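Local coordinates for protein MIP07328p (Drosophila melanogaster, PDB 6FKK) that probably acts as a membrane-anchored axon guidance cue, a semaphorin whose sema domain binds receptors and repels growing axons, at residues Asn34-Tyr47 with Ser50-Ser64. Residues are numbered along the deposited sequence; the frame is centred on the assembly and turned at random.
Sequences NDEFVLVGAKDVIY and SLNGLKEIARLEWHS. With NAG (2-acetamido-2-deoxy-beta-D-glucopyranose), chain C.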
# COMPACT_ATOMS: atom_id res chain seq x y z
N ASN A 34 -14.94 -3.32 -2.59
CA ASN A 34 -15.77 -2.18 -2.22
C ASN A 34 -16.45 -2.53 -0.90
O ASN A 34 -16.13 -3.54 -0.26
CB ASN A 34 -16.77 -1.83 -3.33
CG ASN A 34 -17.52 -3.03 -3.85
OD1 ASN A 34 -18.43 -3.54 -3.20
ND2 ASN A 34 -17.16 -3.48 -5.05
N ASP A 35 -17.40 -1.69 -0.48
CA ASP A 35 -18.02 -1.85 0.83
C ASP A 35 -18.86 -3.12 0.96
O ASP A 35 -19.23 -3.48 2.08
CB ASP A 35 -18.89 -0.64 1.16
CG ASP A 35 -18.16 0.39 2.00
OD1 ASP A 35 -17.00 0.13 2.39
OD2 ASP A 35 -18.75 1.46 2.28
N GLU A 36 -19.16 -3.81 -0.14
CA GLU A 36 -20.06 -4.95 -0.09
C GLU A 36 -19.47 -6.24 -0.63
O GLU A 36 -19.80 -7.31 -0.12
CB GLU A 36 -21.35 -4.63 -0.86
CG GLU A 36 -22.14 -3.47 -0.28
CD GLU A 36 -23.34 -3.09 -1.13
OE1 GLU A 36 -23.48 -3.64 -2.24
OE2 GLU A 36 -24.13 -2.23 -0.69
N PHE A 37 -18.61 -6.18 -1.64
CA PHE A 37 -18.03 -7.38 -2.24
C PHE A 37 -16.54 -7.19 -2.45
O PHE A 37 -16.06 -6.08 -2.67
CB PHE A 37 -18.72 -7.72 -3.57
CG PHE A 37 -20.17 -8.08 -3.42
CD1 PHE A 37 -20.54 -9.40 -3.18
CD2 PHE A 37 -21.15 -7.11 -3.50
CE1 PHE A 37 -21.87 -9.73 -3.03
CE2 PHE A 37 -22.48 -7.44 -3.35
CZ PHE A 37 -22.85 -8.75 -3.11
N VAL A 38 -15.81 -8.30 -2.38
CA VAL A 38 -14.35 -8.30 -2.50
C VAL A 38 -13.93 -9.49 -3.35
O VAL A 38 -14.51 -10.58 -3.26
CB VAL A 38 -13.68 -8.34 -1.11
CG1 VAL A 38 -14.07 -9.60 -0.35
CG2 VAL A 38 -12.17 -8.22 -1.24
N LEU A 39 -12.92 -9.28 -4.19
CA LEU A 39 -12.36 -10.32 -5.04
C LEU A 39 -11.05 -10.80 -4.45
O LEU A 39 -10.21 -10.00 -4.04
CB LEU A 39 -12.14 -9.81 -6.47
CG LEU A 39 -13.31 -9.89 -7.46
CD1 LEU A 39 -14.49 -9.06 -7.00
CD2 LEU A 39 -12.86 -9.48 -8.85
N VAL A 40 -10.87 -12.12 -4.42
CA VAL A 40 -9.69 -12.74 -3.82
C VAL A 40 -9.04 -13.63 -4.87
O VAL A 40 -9.59 -14.68 -5.23
CB VAL A 40 -10.04 -13.55 -2.56
CG1 VAL A 40 -8.79 -14.12 -1.92
CG2 VAL A 40 -10.81 -12.68 -1.57
N GLY A 41 -7.87 -13.22 -5.36
CA GLY A 41 -7.11 -14.05 -6.27
C GLY A 41 -6.33 -15.12 -5.53
O GLY A 41 -5.53 -14.81 -4.64
N ALA A 42 -6.55 -16.38 -5.89
CA ALA A 42 -5.96 -17.49 -5.16
C ALA A 42 -5.31 -18.51 -6.08
O ALA A 42 -5.12 -18.24 -7.27
CB ALA A 42 -7.02 -18.18 -4.30
N LYS A 43 -4.97 -19.67 -5.54
CA LYS A 43 -4.43 -20.76 -6.33
C LYS A 43 -5.53 -21.35 -7.20
O LYS A 43 -6.51 -21.91 -6.68
CB LYS A 43 -3.81 -21.83 -5.43
CG LYS A 43 -3.35 -23.07 -6.18
CD LYS A 43 -2.66 -24.06 -5.26
CE LYS A 43 -3.57 -24.50 -4.13
NZ LYS A 43 -2.96 -25.59 -3.31
N ASP A 44 -5.40 -21.19 -8.51
CA ASP A 44 -6.29 -21.79 -9.50
C ASP A 44 -7.71 -21.23 -9.47
O ASP A 44 -8.53 -21.57 -10.32
CB ASP A 44 -6.33 -23.32 -9.33
CG ASP A 44 -5.00 -23.98 -9.63
OD1 ASP A 44 -4.22 -23.43 -10.43
OD2 ASP A 44 -4.74 -25.07 -9.07
N VAL A 45 -8.01 -20.37 -8.50
CA VAL A 45 -9.36 -19.85 -8.31
C VAL A 45 -9.29 -18.36 -7.99
O VAL A 45 -8.32 -17.88 -7.40
CB VAL A 45 -10.13 -20.60 -7.19
CG1 VAL A 45 -11.59 -20.19 -7.16
CG2 VAL A 45 -10.02 -22.12 -7.37
N ILE A 46 -10.33 -17.63 -8.39
CA ILE A 46 -10.60 -16.29 -7.91
C ILE A 46 -12.02 -16.28 -7.34
O ILE A 46 -12.94 -16.83 -7.95
CB ILE A 46 -10.44 -15.23 -9.02
CG1 ILE A 46 -10.78 -13.84 -8.49
CG2 ILE A 46 -11.29 -15.57 -10.23
CD1 ILE A 46 -10.63 -12.74 -9.52
N TYR A 47 -12.18 -15.68 -6.16
CA TYR A 47 -13.42 -15.76 -5.40
C TYR A 47 -14.10 -14.40 -5.32
O TYR A 47 -13.44 -13.38 -5.10
CB TYR A 47 -13.16 -16.27 -3.98
CG TYR A 47 -12.47 -17.62 -3.90
CD1 TYR A 47 -11.09 -17.71 -3.88
CD2 TYR A 47 -13.21 -18.79 -3.83
CE1 TYR A 47 -10.45 -18.94 -3.80
CE2 TYR A 47 -12.58 -20.03 -3.75
CZ TYR A 47 -11.20 -20.09 -3.73
OH TYR A 47 -10.57 -21.31 -3.66
N SER A 50 -18.89 -12.02 -0.43
CA SER A 50 -19.68 -10.98 0.21
C SER A 50 -19.09 -10.64 1.57
O SER A 50 -18.59 -11.52 2.28
CB SER A 50 -21.13 -11.42 0.35
OG SER A 50 -21.88 -10.48 1.08
N LEU A 51 -19.16 -9.36 1.95
CA LEU A 51 -18.49 -8.89 3.15
C LEU A 51 -19.36 -8.96 4.41
O LEU A 51 -18.82 -8.81 5.51
CB LEU A 51 -18.02 -7.44 2.96
CG LEU A 51 -16.75 -7.26 2.13
CD1 LEU A 51 -16.28 -5.82 2.15
CD2 LEU A 51 -15.66 -8.19 2.63
N ASN A 52 -20.66 -9.20 4.28
CA ASN A 52 -21.51 -9.21 5.46
C ASN A 52 -21.27 -10.45 6.31
O ASN A 52 -21.26 -10.37 7.55
CB ASN A 52 -22.98 -9.11 5.06
CG ASN A 52 -23.43 -10.27 4.19
OD1 ASN A 52 -22.62 -10.97 3.60
ND2 ASN A 52 -24.75 -10.47 4.10
N GLY A 53 -21.04 -11.60 5.68
CA GLY A 53 -20.80 -12.82 6.41
C GLY A 53 -19.60 -13.60 5.91
O GLY A 53 -19.41 -14.77 6.28
N LEU A 54 -18.78 -12.96 5.08
CA LEU A 54 -17.63 -13.60 4.44
C LEU A 54 -18.04 -14.89 3.74
O LEU A 54 -17.34 -15.90 3.78
CB LEU A 54 -16.50 -13.86 5.45
CG LEU A 54 -15.71 -12.64 5.91
CD1 LEU A 54 -14.49 -13.06 6.72
CD2 LEU A 54 -15.30 -11.78 4.73
N LYS A 55 -19.20 -14.85 3.09
CA LYS A 55 -19.74 -16.00 2.38
C LYS A 55 -19.50 -15.85 0.89
O LYS A 55 -19.61 -14.75 0.34
CB LYS A 55 -21.23 -16.17 2.67
CG LYS A 55 -21.53 -16.63 4.09
CD LYS A 55 -20.69 -17.85 4.44
CE LYS A 55 -20.83 -18.22 5.91
NZ LYS A 55 -22.22 -18.62 6.27
N GLU A 56 -19.17 -16.96 0.24
CA GLU A 56 -18.81 -16.95 -1.17
C GLU A 56 -20.05 -16.79 -2.04
O GLU A 56 -21.07 -17.44 -1.82
CB GLU A 56 -18.08 -18.25 -1.52
CG GLU A 56 -17.74 -18.41 -2.98
CD GLU A 56 -17.07 -19.74 -3.25
OE1 GLU A 56 -16.63 -20.39 -2.28
OE2 GLU A 56 -16.98 -20.13 -4.43
N ILE A 57 -19.96 -15.92 -3.04
CA ILE A 57 -21.05 -15.63 -3.96
C ILE A 57 -20.79 -16.22 -5.34
O ILE A 57 -21.61 -16.96 -5.87
CB ILE A 57 -21.33 -14.11 -4.04
CG1 ILE A 57 -21.81 -13.59 -2.68
CG2 ILE A 57 -22.35 -13.81 -5.13
CD1 ILE A 57 -23.09 -14.25 -2.19
N ALA A 58 -19.64 -15.89 -5.94
CA ALA A 58 -19.29 -16.35 -7.27
C ALA A 58 -17.86 -16.87 -7.29
O ALA A 58 -16.98 -16.29 -6.64
CB ALA A 58 -19.45 -15.23 -8.32
N ARG A 59 -17.63 -17.94 -8.04
CA ARG A 59 -16.33 -18.58 -8.13
C ARG A 59 -15.95 -18.76 -9.59
O ARG A 59 -16.77 -19.20 -10.40
CB ARG A 59 -16.33 -19.95 -7.43
CG ARG A 59 -15.06 -20.75 -7.64
CD ARG A 59 -15.08 -22.05 -6.85
NE ARG A 59 -15.45 -21.84 -5.45
CZ ARG A 59 -15.26 -22.73 -4.49
NH1 ARG A 59 -15.62 -22.46 -3.24
NH2 ARG A 59 -14.69 -23.90 -4.77
N LEU A 60 -14.70 -18.42 -9.92
CA LEU A 60 -14.15 -18.64 -11.25
C LEU A 60 -12.86 -19.43 -11.10
O LEU A 60 -11.91 -18.96 -10.47
CB LEU A 60 -13.90 -17.31 -11.96
CG LEU A 60 -13.82 -17.27 -13.50
CD1 LEU A 60 -13.98 -15.84 -13.98
CD2 LEU A 60 -12.51 -17.85 -14.01
N GLU A 61 -12.83 -20.63 -11.68
CA GLU A 61 -11.69 -21.53 -11.57
C GLU A 61 -10.89 -21.54 -12.86
O GLU A 61 -11.45 -21.48 -13.96
CB GLU A 61 -12.15 -22.95 -11.22
CG GLU A 61 -12.68 -23.10 -9.79
CD GLU A 61 -13.06 -24.52 -9.45
OE1 GLU A 61 -13.48 -25.27 -10.36
OE2 GLU A 61 -12.94 -24.90 -8.26
N TRP A 62 -9.57 -21.62 -12.71
CA TRP A 62 -8.65 -21.53 -13.85
C TRP A 62 -7.40 -22.32 -13.48
O TRP A 62 -6.64 -21.91 -12.60
CB TRP A 62 -8.32 -20.08 -14.17
CG TRP A 62 -7.50 -19.86 -15.40
CD1 TRP A 62 -6.98 -20.82 -16.22
CD2 TRP A 62 -7.10 -18.60 -15.95
NE1 TRP A 62 -6.27 -20.23 -17.24
CE2 TRP A 62 -6.33 -18.87 -17.10
CE3 TRP A 62 -7.31 -17.27 -15.57
CZ2 TRP A 62 -5.78 -17.86 -17.88
CZ3 TRP A 62 -6.76 -16.27 -16.35
CH2 TRP A 62 -6.00 -16.57 -17.49
N HIS A 63 -7.19 -23.45 -14.15
CA HIS A 63 -6.12 -24.37 -13.81
C HIS A 63 -5.07 -24.42 -14.92
O HIS A 63 -5.36 -24.17 -16.09
CB HIS A 63 -6.66 -25.78 -13.55
CG HIS A 63 -7.53 -25.87 -12.34
ND1 HIS A 63 -7.04 -26.26 -11.11
CD2 HIS A 63 -8.84 -25.62 -12.16
CE1 HIS A 63 -8.02 -26.25 -10.23
NE2 HIS A 63 -9.12 -25.86 -10.84
N SER A 64 -3.85 -24.76 -14.53
CA SER A 64 -2.76 -24.93 -15.48
C SER A 64 -2.88 -26.29 -16.15
O SER A 64 -3.12 -27.31 -15.49
CB SER A 64 -1.41 -24.81 -14.79
OG SER A 64 -1.22 -23.51 -14.26
C1 NAG C . -19.65 -10.20 -7.27
C2 NAG C . -19.81 -9.62 -8.66
C3 NAG C . -20.54 -8.28 -8.60
C4 NAG C . -21.91 -8.50 -7.97
C5 NAG C . -21.86 -9.27 -6.65
C6 NAG C . -23.23 -9.80 -6.26
C7 NAG C . -17.52 -8.79 -9.44
C8 NAG C . -17.46 -7.79 -8.32
N2 NAG C . -18.61 -9.58 -9.51
O3 NAG C . -20.68 -7.78 -9.92
O4 NAG C . -22.52 -7.23 -7.73
O5 NAG C . -20.98 -10.41 -6.69
O6 NAG C . -23.99 -10.17 -7.40
O7 NAG C . -16.61 -8.87 -10.27
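Ile46 and Leu60 form the antiparallel hydrogen-bonded pair that fastens strand 45-50 to strand 56-61, with Ile46 N 2.9 Å from Leu60 O and the reverse bond nearly as straight. Trp62 N continues the pairing to Asp44 O. Between strand 37-41 and the end of strand 45-50, Leu51 N donates to Glu36 O (3.0 Å), next to the non-hydrogen-bonded pair Phe37 and Ser50.

On one face Ile46 CG2 lies 3.6 Å from Leu60 CB; on the opposite face Val45 CG1, anti to its own N (chi1 -172°), meets Arg59 CG and CD. Beyond these the guanidinium turns one face to Tyr47 CE2, its plane steeply inclined to the ring, and pairing of Arg59 NH1 with Glu56 OE1 and NE with OE2 probably limits its rotation. Leu51 tucks CD2 against Val38 CG1 at 3.7 Å.

The flat Phe37 ring suits the sugar of a glycan attached to the protein: its C5 sits over the centre of one face, and Ile57 CG1 meets the ring edge, 3.9 Å from CE1. Replacing Phe37 by an alanine is likely to strip the sugar of its aromatic platform and open a gap beside Ile57.

Asp44 lays CB over the His63 ring, 3.8 Å from its centroid, while its carboxylate is held by His83 and Asn84 N.

This antiparallel sheet, consistent with a sema beta-propeller blade, runs 29-33, 37-41, 45-50, 56-61; Ile46 and Trp62 pack on Leu86 of strand 86-91.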